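PDB 3WCA: farnesyltransferase, putative from Trypanosoma cruzi, which probably catalyses the reductive, magnesium-dependent condensation of two farnesyl diphosphate molecules to squalene, an early step of sterol synthesis. Local coordinates for residues Asn192-Met196 and Val265-Ala269; Met196-Leu200 and Pro283-Met288; Ser275-Phe279 and Ser319-Thr325; Lys330-Leu334 and Val354-Ile358. The protein carries 1 engineered substitution. All blocks are in the same frame, centred on the assembly; numbering follows the deposited sequence.

Contact 1 of 4, residues Asn192-Met196 and Val265-Ala269. With FPS (S-[(2E,6E)-3,7,11-trimethyldodeca-2,6,10-trienyl] trihydrogen thiodiphosphate), chain E.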
loop_
_atom_site.group_PDB
_atom_site.type_symbol
_atom_site.label_atom_id
_atom_site.label_comp_id
_atom_site.label_asym_id
_atom_site.label_seq_id
_atom_site.Cartn_x
_atom_site.Cartn_y
_atom_site.Cartn_z
ATOM N N ASN A 192 14.566 1.181 -1.832
ATOM C CA ASN A 192 13.730 0.412 -2.737
ATOM C C ASN A 192 12.566 -0.266 -2.035
ATOM O O ASN A 192 11.530 -0.491 -2.644
ATOM C CB ASN A 192 14.564 -0.612 -3.508
ATOM C CG ASN A 192 15.465 0.048 -4.526
ATOM O OD1 ASN A 192 15.234 1.197 -4.899
ATOM N ND2 ASN A 192 16.483 -0.668 -4.989
ATOM N N ALA A 193 12.718 -0.574 -0.755
ATOM C CA ALA A 193 11.624 -1.201 -0.019
ATOM C C ALA A 193 10.527 -0.151 0.139
ATOM O O ALA A 193 9.338 -0.462 0.070
ATOM C CB ALA A 193 12.097 -1.671 1.342
ATOM N N ASN A 194 10.945 1.093 0.346
ATOM C CA ASN A 194 10.022 2.204 0.506
ATOM C C ASN A 194 9.315 2.467 -0.824
ATOM O O ASN A 194 8.125 2.780 -0.850
ATOM C CB ASN A 194 10.776 3.465 0.944
ATOM C CG ASN A 194 9.851 4.616 1.235
ATOM O OD1 ASN A 194 9.130 4.613 2.235
ATOM N ND2 ASN A 194 9.846 5.606 0.351
ATOM N N HIS A 195 10.062 2.373 -1.919
ATOM C CA HIS A 195 9.490 2.557 -3.241
ATOM C C HIS A 195 8.379 1.512 -3.445
ATOM O O HIS A 195 7.305 1.826 -3.950
ATOM C CB HIS A 195 10.559 2.368 -4.317
ATOM C CG HIS A 195 11.409 3.578 -4.553
ATOM N ND1 HIS A 195 10.915 4.736 -5.114
ATOM C CD2 HIS A 195 12.724 3.804 -4.319
ATOM C CE1 HIS A 195 11.890 5.623 -5.217
ATOM N NE2 HIS A 195 12.997 5.082 -4.741
ATOM N N MET A 196 8.649 0.270 -3.046
ATOM C CA MET A 196 7.685 -0.821 -3.183
ATOM C C MET A 196 6.379 -0.442 -2.490
ATOM O O MET A 196 5.306 -0.606 -3.056
ATOM C CB MET A 196 8.254 -2.114 -2.569
ATOM C CG MET A 196 9.370 -2.780 -3.400
ATOM S SD MET A 196 8.715 -3.947 -4.653
ATOM C CE MET A 196 7.980 -5.178 -3.543
ATOM N N VAL A 265 11.289 -3.011 -9.666
ATOM C CA VAL A 265 11.944 -4.054 -10.442
ATOM C C VAL A 265 13.243 -4.488 -9.752
ATOM O O VAL A 265 13.517 -5.679 -9.630
ATOM C CB VAL A 265 12.220 -3.574 -11.895
ATOM C CG1 VAL A 265 13.203 -4.510 -12.603
ATOM C CG2 VAL A 265 10.911 -3.545 -12.672
ATOM N N GLU A 266 14.023 -3.525 -9.271
ATOM C CA GLU A 266 15.275 -3.836 -8.591
ATOM C C GLU A 266 15.044 -4.631 -7.311
ATOM O O GLU A 266 15.719 -5.629 -7.062
ATOM C CB GLU A 266 16.040 -2.552 -8.257
ATOM C CG GLU A 266 16.550 -1.819 -9.473
ATOM C CD GLU A 266 17.335 -2.725 -10.412
ATOM O OE1 GLU A 266 18.231 -3.459 -9.932
ATOM O OE2 GLU A 266 17.056 -2.696 -11.629
ATOM N N TYR A 267 14.105 -4.180 -6.488
ATOM C CA TYR A 267 13.810 -4.889 -5.252
ATOM C C TYR A 267 13.342 -6.322 -5.540
ATOM O O TYR A 267 13.834 -7.271 -4.934
ATOM C CB TYR A 267 12.741 -4.143 -4.446
ATOM C CG TYR A 267 12.456 -4.753 -3.091
ATOM C CD1 TYR A 267 11.541 -5.802 -2.953
ATOM C CD2 TYR A 267 13.135 -4.313 -1.954
ATOM C CE1 TYR A 267 11.306 -6.404 -1.707
ATOM C CE2 TYR A 267 12.911 -4.908 -0.706
ATOM C CZ TYR A 267 11.994 -5.950 -0.589
ATOM O OH TYR A 267 11.752 -6.512 0.643
ATOM N N LEU A 268 12.395 -6.492 -6.457
ATOM C CA LEU A 268 11.917 -7.846 -6.756
ATOM C C LEU A 268 13.047 -8.745 -7.279
ATOM O O LEU A 268 13.107 -9.929 -6.961
ATOM C CB LEU A 268 10.768 -7.802 -7.776
ATOM C CG LEU A 268 9.455 -7.203 -7.249
ATOM C CD1 LEU A 268 8.408 -7.191 -8.369
ATOM C CD2 LEU A 268 8.955 -8.021 -6.045
ATOM N N ALA A 269 13.946 -8.171 -8.068
ATOM C CA ALA A 269 15.053 -8.928 -8.628
ATOM C C ALA A 269 16.140 -9.247 -7.609
ATOM O O ALA A 269 17.031 -10.045 -7.884
ATOM C CB ALA A 269 15.649 -8.182 -9.815
HETATM C C1 FPS E . -4.199 -1.235 1.872
HETATM S S1 FPS E . -4.919 -2.632 2.866
HETATM C C2 FPS E . -2.668 -1.125 2.144
HETATM C C3 FPS E . -1.619 -0.801 1.289
HETATM C C4 FPS E . -1.779 -0.459 -0.175
HETATM C C5 FPS E . -0.226 -0.811 1.876
HETATM C C6 FPS E . 0.431 -2.197 2.164
HETATM C C7 FPS E . 1.888 -2.077 1.774
HETATM C C8 FPS E . 2.746 -3.080 1.529
HETATM C C10 FPS E . 4.184 -2.667 1.160
HETATM C C9 FPS E . 2.368 -4.564 1.603
HETATM C C11 FPS E . 4.862 -3.678 0.263
HETATM C C12 FPS E . 6.354 -3.490 0.353
HETATM C C13 FPS E . 7.277 -4.471 0.250
HETATM C C14 FPS E . 6.931 -5.949 0.025
HETATM C C15 FPS E . 8.747 -4.074 0.362
HETATM P PA FPS E . -5.185 -4.298 1.665
HETATM O O1A FPS E . -3.857 -4.637 0.931
HETATM O O2A FPS E . -5.586 -5.438 2.568
HETATM O O3A FPS E . -6.532 -4.267 0.669
HETATM P PB FPS E . -7.191 -3.165 -0.436
HETATM O O1B FPS E . -7.635 -3.884 -1.744
HETATM O O2B FPS E . -8.483 -2.529 0.193
HETATM O O3B FPS E . -6.092 -2.109 -0.871
#
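The far end of the farnesyl pocket is built where Met196 of helix 191-207 meets Tyr267 of helix 261-269, and both residues touch C15, one of the two terminal methyls of the thiodiphosphate ligand FPS. The short axes of segments 192-196 and 265-269 pass 9.1 Å apart at a crossing angle of -111°. Tyr267 CG lies anti to its backbone N (chi1 -175°), which lays the ring along helix 191-207. Ala193 CB comes to 3.9 Å from Tyr267 CE2. The Met196 chain, bent at chi2 and chi3, runs at about a right angle to the tyrosine, and its CE stands 3.7 Å from Tyr267 CD1. Its sulfur completes a Met-aromatic contact: Met196 SD is 4.7 Å from the centroid of the Tyr267 ring, obliquely placed. Met196 CE also lies 3.9 Å from Leu268 CD2.

On the ligand side, Met196 CB is 3.6 Å and Tyr267 CZ 3.9 Å from FPS C15. A hydrogen bond between Tyr267 OH and Thr173 OG1 of helix 154-179 fixes the phenol end. At the outer side, Asn192 ND2 packs on Glu266 CB, while the Glu266 carboxylate bonds to His364. A hydrophobic, helix-walled prenyl tunnel is characteristic of the all-helical isoprenoid synthase fold.

Contact 2 of 4, residues Met196-Leu200 and Pro283-Met288. With FPS (S-[(2E,6E)-3,7,11-trimethyldodeca-2,6,10-trienyl] trihydrogen thiodiphosphate), chain E.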
loop_
_atom_site.group_PDB
_atom_site.type_symbol
_atom_site.label_atom_id
_atom_site.label_comp_id
_atom_site.label_asym_id
_atom_site.label_seq_id
_atom_site.Cartn_x
_atom_site.Cartn_y
_atom_site.Cartn_z
ATOM N N MET A 196 8.649 0.270 -3.046
ATOM C CA MET A 196 7.685 -0.821 -3.183
ATOM C C MET A 196 6.379 -0.442 -2.490
ATOM O O MET A 196 5.306 -0.606 -3.056
ATOM C CB MET A 196 8.254 -2.114 -2.569
ATOM C CG MET A 196 9.370 -2.780 -3.400
ATOM S SD MET A 196 8.715 -3.947 -4.653
ATOM C CE MET A 196 7.980 -5.178 -3.543
ATOM N N GLY A 197 6.481 0.081 -1.269
ATOM C CA GLY A 197 5.292 0.481 -0.548
ATOM C C GLY A 197 4.584 1.655 -1.215
ATOM O O GLY A 197 3.353 1.685 -1.285
ATOM N N LEU A 198 5.356 2.617 -1.721
ATOM C CA LEU A 198 4.761 3.782 -2.356
ATOM C C LEU A 198 4.023 3.451 -3.632
ATOM O O LEU A 198 2.964 4.014 -3.888
ATOM C CB LEU A 198 5.816 4.862 -2.630
ATOM C CG LEU A 198 5.877 5.962 -1.562
ATOM C CD1 LEU A 198 6.173 5.344 -0.218
ATOM C CD2 LEU A 198 6.949 6.994 -1.923
ATOM N N PHE A 199 4.561 2.535 -4.429
ATOM C CA PHE A 199 3.894 2.168 -5.664
ATOM C C PHE A 199 2.513 1.609 -5.378
ATOM O O PHE A 199 1.555 1.932 -6.078
ATOM C CB PHE A 199 4.697 1.136 -6.455
ATOM C CG PHE A 199 4.131 0.864 -7.836
ATOM C CD1 PHE A 199 3.983 1.905 -8.756
ATOM C CD2 PHE A 199 3.737 -0.419 -8.209
ATOM C CE1 PHE A 199 3.451 1.676 -10.025
ATOM C CE2 PHE A 199 3.200 -0.665 -9.478
ATOM C CZ PHE A 199 3.056 0.373 -10.388
ATOM N N LEU A 200 2.405 0.771 -4.351
ATOM C CA LEU A 200 1.115 0.194 -4.009
ATOM C C LEU A 200 0.159 1.241 -3.449
ATOM O O LEU A 200 -0.989 1.332 -3.879
ATOM C CB LEU A 200 1.257 -0.938 -2.970
ATOM C CG LEU A 200 2.132 -2.165 -3.270
ATOM C CD1 LEU A 200 1.870 -3.246 -2.198
ATOM C CD2 LEU A 200 1.811 -2.711 -4.659
ATOM N N PRO A 283 1.364 -8.341 -5.339
ATOM C CA PRO A 283 0.717 -7.040 -5.164
ATOM C C PRO A 283 1.280 -5.997 -6.138
ATOM O O PRO A 283 0.544 -5.137 -6.628
ATOM C CB PRO A 283 1.020 -6.705 -3.702
ATOM C CG PRO A 283 1.116 -8.098 -3.053
ATOM C CD PRO A 283 1.974 -8.794 -4.078
ATOM N N GLN A 284 2.576 -6.073 -6.424
ATOM C CA GLN A 284 3.182 -5.129 -7.348
ATOM C C GLN A 284 2.620 -5.327 -8.757
ATOM O O GLN A 284 2.269 -4.361 -9.429
ATOM C CB GLN A 284 4.711 -5.281 -7.378
ATOM C CG GLN A 284 5.430 -4.998 -6.046
ATOM C CD GLN A 284 5.193 -3.594 -5.530
ATOM O OE1 GLN A 284 5.098 -2.642 -6.310
ATOM N NE2 GLN A 284 5.105 -3.451 -4.215
ATOM N N VAL A 285 2.536 -6.572 -9.214
ATOM C CA VAL A 285 2.000 -6.816 -10.550
ATOM C C VAL A 285 0.529 -6.361 -10.627
ATOM O O VAL A 285 0.092 -5.816 -11.639
ATOM C CB VAL A 285 2.120 -8.299 -10.930
ATOM C CG1 VAL A 285 1.451 -8.550 -12.273
ATOM C CG2 VAL A 285 3.591 -8.694 -10.989
ATOM N N MET A 286 -0.224 -6.573 -9.554
ATOM C CA MET A 286 -1.627 -6.157 -9.496
ATOM C C MET A 286 -1.744 -4.628 -9.563
ATOM O O MET A 286 -2.663 -4.090 -10.172
ATOM C CB MET A 286 -2.250 -6.623 -8.191
ATOM C CG MET A 286 -2.157 -8.095 -7.991
ATOM S SD MET A 286 -3.730 -8.800 -8.320
ATOM C CE MET A 286 -4.162 -9.179 -6.616
ATOM N N ALA A 287 -0.820 -3.944 -8.900
ATOM C CA ALA A 287 -0.816 -2.490 -8.882
ATOM C C ALA A 287 -0.556 -1.954 -10.283
ATOM O O ALA A 287 -1.213 -1.009 -10.721
ATOM C CB ALA A 287 0.250 -1.975 -7.910
ATOM N N MET A 288 0.392 -2.560 -10.992
ATOM C CA MET A 288 0.693 -2.113 -12.343
ATOM C C MET A 288 -0.486 -2.379 -13.281
ATOM O O MET A 288 -0.728 -1.597 -14.202
ATOM C CB MET A 288 1.961 -2.781 -12.875
ATOM C CG MET A 288 2.402 -2.259 -14.248
ATOM S SD MET A 288 2.982 -0.523 -14.275
ATOM C CE MET A 288 4.568 -0.769 -13.653
HETATM C C1 FPS E . -4.199 -1.235 1.872
HETATM S S1 FPS E . -4.919 -2.632 2.866
HETATM C C2 FPS E . -2.668 -1.125 2.144
HETATM C C3 FPS E . -1.619 -0.801 1.289
HETATM C C4 FPS E . -1.779 -0.459 -0.175
HETATM C C5 FPS E . -0.226 -0.811 1.876
HETATM C C6 FPS E . 0.431 -2.197 2.164
HETATM C C7 FPS E . 1.888 -2.077 1.774
HETATM C C8 FPS E . 2.746 -3.080 1.529
HETATM C C10 FPS E . 4.184 -2.667 1.160
HETATM C C9 FPS E . 2.368 -4.564 1.603
HETATM C C11 FPS E . 4.862 -3.678 0.263
HETATM C C12 FPS E . 6.354 -3.490 0.353
HETATM C C13 FPS E . 7.277 -4.471 0.250
HETATM C C14 FPS E . 6.931 -5.949 0.025
HETATM C C15 FPS E . 8.747 -4.074 0.362
HETATM P PA FPS E . -5.185 -4.298 1.665
HETATM O O1A FPS E . -3.857 -4.637 0.931
HETATM O O2A FPS E . -5.586 -5.438 2.568
HETATM O O3A FPS E . -6.532 -4.267 0.669
HETATM P PB FPS E . -7.191 -3.165 -0.436
HETATM O O1B FPS E . -7.635 -3.884 -1.744
HETATM O O2B FPS E . -8.483 -2.529 0.193
HETATM O O3B FPS E . -6.092 -2.109 -0.871
#
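One hydrogen bond joins segments 196-200 and 283-288: Gln284 NE2 donates to the backbone oxygen of Met196 at 3.1 Å, with an N-H...O angle of 162°. The acceptor lies near the amide plane of Gln284, whereas the donor stands 45° out of the carbonyl plane of Met196. Within the helix that oxygen receives only a weak bond from Leu200 N, so the glutamine supplements it. A bend at chi2 folds the Gln284 chain back to bring its amide there.

Nonpolar atoms pack against this amide. Met196 CE is 3.4 Å from Gln284 NE2, and Leu200 CG, whose chain crosses the glutamine at about a right angle, is also 3.4 Å from NE2. Leu200 continues along the helix, with CD2 3.7 Å from Ala287 CB and CD1 against Pro283 CB.

Aromatic contacts form the third group. Gln284 OE1 meets the Phe199 ring at its edge, 3.2 Å from CD2, and ring and amide planes are 30° apart. Ala287 CB lies 3.6 Å from Phe199 CE2, and Met288 SD makes an oblique Met-aromatic contact with the ring centroid at 5.3 Å.

Gly197 CA and Leu200 CD1 face the FPS chain. Chemically, one N-H of the amide is used, in a hydrophobic setting, while OE1 is buried with no hydrogen-bond partner in the model, beside the ring edge of Phe199 and a methyl of Leu200.

Contact 3 of 4, residues Ser275-Phe279 and Ser319-Thr325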
loop_
_atom_site.group_PDB
_atom_site.type_symbol
_atom_site.label_atom_id
_atom_site.label_comp_id
_atom_site.label_asym_id
_atom_site.label_seq_id
_atom_site.Cartn_x
_atom_site.Cartn_y
_atom_site.Cartn_z
ATOM N N SER A 275 9.014 -18.121 -1.794
ATOM C CA SER A 275 7.824 -17.729 -1.043
ATOM C C SER A 275 7.818 -16.215 -0.876
ATOM O O SER A 275 6.805 -15.562 -1.117
ATOM C CB SER A 275 7.799 -18.379 0.347
ATOM O OG SER A 275 7.552 -19.770 0.259
ATOM N N VAL A 276 8.960 -15.675 -0.453
ATOM C CA VAL A 276 9.110 -14.245 -0.241
ATOM C C VAL A 276 8.881 -13.541 -1.567
ATOM O O VAL A 276 8.200 -12.523 -1.627
ATOM C CB VAL A 276 10.529 -13.888 0.295
ATOM C CG1 VAL A 276 10.742 -12.362 0.254
ATOM C CG2 VAL A 276 10.699 -14.406 1.738
ATOM N N PHE A 277 9.435 -14.093 -2.636
ATOM C CA PHE A 277 9.255 -13.479 -3.935
ATOM C C PHE A 277 7.790 -13.403 -4.382
ATOM O O PHE A 277 7.321 -12.336 -4.782
ATOM C CB PHE A 277 10.067 -14.204 -5.000
ATOM C CG PHE A 277 9.864 -13.644 -6.378
ATOM C CD1 PHE A 277 8.772 -14.044 -7.151
ATOM C CD2 PHE A 277 10.717 -12.659 -6.866
ATOM C CE1 PHE A 277 8.526 -13.464 -8.397
ATOM C CE2 PHE A 277 10.485 -12.068 -8.109
ATOM C CZ PHE A 277 9.382 -12.473 -8.878
ATOM N N ALA A 278 7.062 -14.515 -4.319
ATOM C CA ALA A 278 5.666 -14.487 -4.758
ATOM C C ALA A 278 4.824 -13.535 -3.903
ATOM O O ALA A 278 3.998 -12.786 -4.429
ATOM C CB ALA A 278 5.068 -15.902 -4.739
ATOM N N PHE A 279 5.033 -13.568 -2.588
ATOM C CA PHE A 279 4.302 -12.701 -1.665
ATOM C C PHE A 279 4.566 -11.221 -1.979
ATOM O O PHE A 279 3.662 -10.392 -1.881
ATOM C CB PHE A 279 4.720 -12.993 -0.215
ATOM C CG PHE A 279 4.271 -11.948 0.762
ATOM C CD1 PHE A 279 2.961 -11.927 1.240
ATOM C CD2 PHE A 279 5.149 -10.943 1.168
ATOM C CE1 PHE A 279 2.529 -10.914 2.109
ATOM C CE2 PHE A 279 4.732 -9.930 2.032
ATOM C CZ PHE A 279 3.422 -9.912 2.503
ATOM N N SER A 319 3.254 -15.146 -11.117
ATOM C CA SER A 319 4.218 -14.345 -10.362
ATOM C C SER A 319 4.946 -15.156 -9.293
ATOM O O SER A 319 4.986 -14.752 -8.130
ATOM C CB SER A 319 3.520 -13.162 -9.688
ATOM O OG SER A 319 2.810 -12.383 -10.630
ATOM N N THR A 320 5.530 -16.288 -9.687
ATOM C CA THR A 320 6.255 -17.149 -8.755
ATOM C C THR A 320 7.756 -17.007 -8.925
ATOM O O THR A 320 8.521 -17.363 -8.031
ATOM C CB THR A 320 5.902 -18.636 -8.947
ATOM O OG1 THR A 320 5.998 -18.977 -10.336
ATOM C CG2 THR A 320 4.514 -18.921 -8.448
ATOM N N GLU A 321 8.172 -16.504 -10.078
ATOM C CA GLU A 321 9.588 -16.307 -10.356
ATOM C C GLU A 321 9.769 -15.024 -11.169
ATOM O O GLU A 321 8.851 -14.578 -11.848
ATOM C CB GLU A 321 10.160 -17.521 -11.108
ATOM C CG GLU A 321 9.612 -17.708 -12.507
ATOM C CD GLU A 321 10.465 -17.034 -13.568
ATOM O OE1 GLU A 321 9.997 -16.942 -14.721
ATOM O OE2 GLU A 321 11.606 -16.612 -13.258
ATOM N N LEU A 322 10.967 -14.452 -11.088
ATOM C CA LEU A 322 11.326 -13.210 -11.745
ATOM C C LEU A 322 10.959 -13.022 -13.212
ATOM O O LEU A 322 10.246 -12.076 -13.559
ATOM C CB LEU A 322 12.829 -12.964 -11.574
ATOM C CG LEU A 322 13.333 -11.605 -12.059
ATOM C CD1 LEU A 322 12.611 -10.512 -11.302
ATOM C CD2 LEU A 322 14.842 -11.500 -11.850
ATOM N N GLN A 323 11.455 -13.901 -14.075
ATOM C CA GLN A 323 11.197 -13.778 -15.505
ATOM C C GLN A 323 9.741 -13.576 -15.888
ATOM O O GLN A 323 9.418 -12.633 -16.603
ATOM C CB GLN A 323 11.771 -14.984 -16.258
ATOM C CG GLN A 323 13.292 -15.040 -16.217
ATOM C CD GLN A 323 13.917 -13.670 -16.404
ATOM O OE1 GLN A 323 13.583 -12.942 -17.343
ATOM N NE2 GLN A 323 14.834 -13.309 -15.506
ATOM N N ALA A 324 8.863 -14.451 -15.418
ATOM C CA ALA A 324 7.447 -14.329 -15.739
ATOM C C ALA A 324 6.864 -13.014 -15.191
ATOM O O ALA A 324 6.034 -12.367 -15.830
ATOM C CB ALA A 324 6.682 -15.522 -15.175
ATOM N N THR A 325 7.315 -12.628 -14.006
ATOM C CA THR A 325 6.854 -11.409 -13.365
ATOM C C THR A 325 7.270 -10.195 -14.165
ATOM O O THR A 325 6.493 -9.260 -14.333
ATOM C CB THR A 325 7.425 -11.311 -11.954
ATOM O OG1 THR A 325 6.982 -12.446 -11.207
ATOM C CG2 THR A 325 6.963 -10.031 -11.267
#
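Glu321 O is gripped by two groups of one residue, Thr325 OG1 at 2.9 Å and Thr325 N at 3.3 Å, and the hydroxyl it holds faces the Phe277 ring across the contact. The hydroxyl donates from above the carbonyl plane, 50° out of it. With Thr325 CG2 anti to the backbone N, OG1 is left on the side where it can reach back one turn. Glu321 occupies the N-cap position of helix 322-338, and its carboxylate accepts from the first turn: OE1 takes Ala324 N and OE2 takes Gln323 N, each at 2.8 Å and each from above the carboxylate plane. Negative charge at this helix start would be expected to interact favourably with the helix dipole.

Into the turn so fixed, Phe277 inserts its ring, coming from the direction opposite to Thr325. Thr325 OG1 lies at the ring edge, 3.3 Å from Phe277 CZ, and Ser319 O also approaches the edge. Obliquely placed are Thr320 O, 3.4 Å from Phe277 CD1, and Leu322 N, 3.4 Å from Phe277 CZ. The ring is thus surrounded mainly by backbone of the turn, with Leu322 CD1 a looser neighbour. Beside the ring, helix 274-294 comes close enough to the turn for a CA-H...O contact, Ala278 CA to Ser319 O at 3.5 Å, with 143° at the hydrogen.

In the fold, helix 274-294 lays its first turns against the connection between helices 309-318 and 322-338. Ser319 OG bonds back to Ile315 O, and Thr325 also packs on Ala281 and Val285, while Phe279 points the other way, onto helices 51-72 and 154-179.

Contact 4 of 4, residues Lys330-Leu334 and Val354-Ile358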
loop_
_atom_site.group_PDB
_atom_site.type_symbol
_atom_site.label_atom_id
_atom_site.label_comp_id
_atom_site.label_asym_id
_atom_site.label_seq_id
_atom_site.Cartn_x
_atom_site.Cartn_y
_atom_site.Cartn_z
ATOM N N LYS A 330 5.987 -5.893 -17.922
ATOM C CA LYS A 330 6.288 -5.271 -19.202
ATOM C C LYS A 330 4.982 -5.174 -19.989
ATOM O O LYS A 330 4.643 -4.122 -20.543
ATOM C CB LYS A 330 7.304 -6.105 -19.981
ATOM C CG LYS A 330 7.804 -5.414 -21.243
ATOM C CD LYS A 330 8.513 -6.375 -22.172
ATOM C CE LYS A 330 9.989 -6.071 -22.228
ATOM N NZ LYS A 330 10.551 -6.029 -20.852
ATOM N N THR A 331 4.245 -6.280 -20.021
ATOM C CA THR A 331 2.967 -6.326 -20.723
ATOM C C THR A 331 2.009 -5.228 -20.266
ATOM O O THR A 331 1.417 -4.534 -21.092
ATOM C CB THR A 331 2.252 -7.677 -20.524
ATOM O OG1 THR A 331 2.989 -8.714 -21.183
ATOM C CG2 THR A 331 0.850 -7.619 -21.099
ATOM N N TYR A 332 1.836 -5.090 -18.956
ATOM C CA TYR A 332 0.945 -4.068 -18.432
ATOM C C TYR A 332 1.508 -2.673 -18.660
ATOM O O TYR A 332 0.770 -1.742 -18.962
ATOM C CB TYR A 332 0.681 -4.308 -16.950
ATOM C CG TYR A 332 -0.306 -5.427 -16.721
ATOM C CD1 TYR A 332 -1.617 -5.324 -17.179
ATOM C CD2 TYR A 332 0.082 -6.610 -16.089
ATOM C CE1 TYR A 332 -2.524 -6.369 -17.017
ATOM C CE2 TYR A 332 -0.811 -7.665 -15.923
ATOM C CZ TYR A 332 -2.107 -7.542 -16.385
ATOM O OH TYR A 332 -2.995 -8.581 -16.208
ATOM N N THR A 333 2.818 -2.525 -18.521
ATOM C CA THR A 333 3.445 -1.234 -18.743
ATOM C C THR A 333 3.195 -0.818 -20.188
ATOM O O THR A 333 2.927 0.351 -20.466
ATOM C CB THR A 333 4.964 -1.292 -18.518
ATOM O OG1 THR A 333 5.237 -1.684 -17.166
ATOM C CG2 THR A 333 5.591 0.076 -18.803
ATOM N N LEU A 334 3.292 -1.775 -21.106
ATOM C CA LEU A 334 3.070 -1.485 -22.519
ATOM C C LEU A 334 1.602 -1.169 -22.806
ATOM O O LEU A 334 1.297 -0.443 -23.752
ATOM C CB LEU A 334 3.531 -2.659 -23.398
ATOM C CG LEU A 334 5.035 -2.953 -23.497
ATOM C CD1 LEU A 334 5.276 -4.209 -24.329
ATOM C CD2 LEU A 334 5.739 -1.770 -24.128
ATOM N N VAL A 354 7.802 5.411 -19.065
ATOM C CA VAL A 354 7.518 4.062 -19.524
ATOM C C VAL A 354 8.829 3.426 -19.965
ATOM O O VAL A 354 9.114 2.273 -19.627
ATOM C CB VAL A 354 6.520 4.056 -20.714
ATOM C CG1 VAL A 354 6.510 2.689 -21.380
ATOM C CG2 VAL A 354 5.123 4.387 -20.224
ATOM N N ASN A 355 9.638 4.189 -20.700
ATOM C CA ASN A 355 10.924 3.688 -21.180
ATOM C C ASN A 355 11.860 3.343 -20.033
ATOM O O ASN A 355 12.602 2.368 -20.120
ATOM C CB ASN A 355 11.585 4.696 -22.125
ATOM C CG ASN A 355 10.893 4.762 -23.477
ATOM O OD1 ASN A 355 10.719 3.742 -24.143
ATOM N ND2 ASN A 355 10.498 5.962 -23.889
ATOM N N ASP A 356 11.840 4.140 -18.965
ATOM C CA ASP A 356 12.677 3.846 -17.804
ATOM C C ASP A 356 12.246 2.523 -17.180
ATOM O O ASP A 356 13.084 1.711 -16.797
ATOM C CB ASP A 356 12.557 4.929 -16.736
ATOM C CG ASP A 356 13.409 6.123 -17.032
ATOM O OD1 ASP A 356 14.506 5.919 -17.597
ATOM O OD2 ASP A 356 12.994 7.253 -16.691
ATOM N N ALA A 357 10.932 2.325 -17.074
ATOM C CA ALA A 357 10.375 1.111 -16.493
ATOM C C ALA A 357 10.717 -0.117 -17.335
ATOM O O ALA A 357 11.251 -1.095 -16.830
ATOM C CB ALA A 357 8.853 1.249 -16.358
ATOM N N ILE A 358 10.399 -0.057 -18.621
ATOM C CA ILE A 358 10.671 -1.159 -19.532
ATOM C C ILE A 358 12.166 -1.424 -19.610
ATOM O O ILE A 358 12.608 -2.565 -19.703
ATOM C CB ILE A 358 10.124 -0.841 -20.938
ATOM C CG1 ILE A 358 8.599 -0.740 -20.870
ATOM C CG2 ILE A 358 10.555 -1.909 -21.938
ATOM C CD1 ILE A 358 7.957 -0.378 -22.176
#
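Apolar packing carries this contact, which joins Thr333 and Leu334 of helix 322-338 to Val354, Ala357 and Ile358 of helix 347-362. The short axes run nearly antiparallel, at 171° between their N-to-C directions, and come to 10.2 Å of each other; the nearest backbone pairs are Lys330 with Ile358 and Thr333 with Val354.

At the centre is the methyl of Thr333. Its CG2, anti to the backbone N, reaches across and fits among three side chains, 3.7 Å from Ile358 CG1, 3.8 Å from Val354 CG1 and 4.2 Å from Ala357 CB. Thr333 points the opposite way to Val354 and Ile358, so the methyl lies alongside their branches. Toward the outer side Leu334 and Ile358 cross at about a right angle. Leu334 CD2 and Ile358 CD1 are modelled 3.3 Å apart, closer than ordinary carbon contact, so the exact spacing is doubtful. The extended Ile358 chain (chi2 178°) is what carries CD1 out to the leucine.

The polar groups look elsewhere. Thr333 OG1 bonds within its own helix to Leu329 O, which leaves the methyl as the interhelical surface. Lys330 approaches Ile358 through its aliphatic part, Lys330 CE being 4.2 Å from Ile358 CG2, while its NZ is hydrogen-bonded to Gln365 OE1.

Both helices belong to the C-terminal part of the chain and form an antiparallel helical hairpin. On its inner side helix 322-338 leans on helix 274-294, through Thr333 on Met288 and Tyr332 on Met288, Ala289 and Ser292. Tyr332 also touches helix 309-318, and helix 347-362 extends the packing through Met361 against Lys330 and Thr333.

Contacts 1 and 2, with centres about 10 Å apart, share Met196 and helix 191-207. That helix meets the successive helices 261-269 and 274-294, and both contacts touch FPS, so together they form part of the pocket wall. Contact 3 has its centre about 13 Å from each of theirs and uses the beginning of helix 274-294; along the chain its segments alternate with those of contact 2, and the two touch through Val285 and Thr325. Contact 4 comes last in sequence and shares helix 322-338 with contact 3, at about 18 Å between centres. It reaches contact 2 through Met288 against Tyr332 and Thr333. Packing therefore runs continuously from the prenyl pocket to the C-terminal helices.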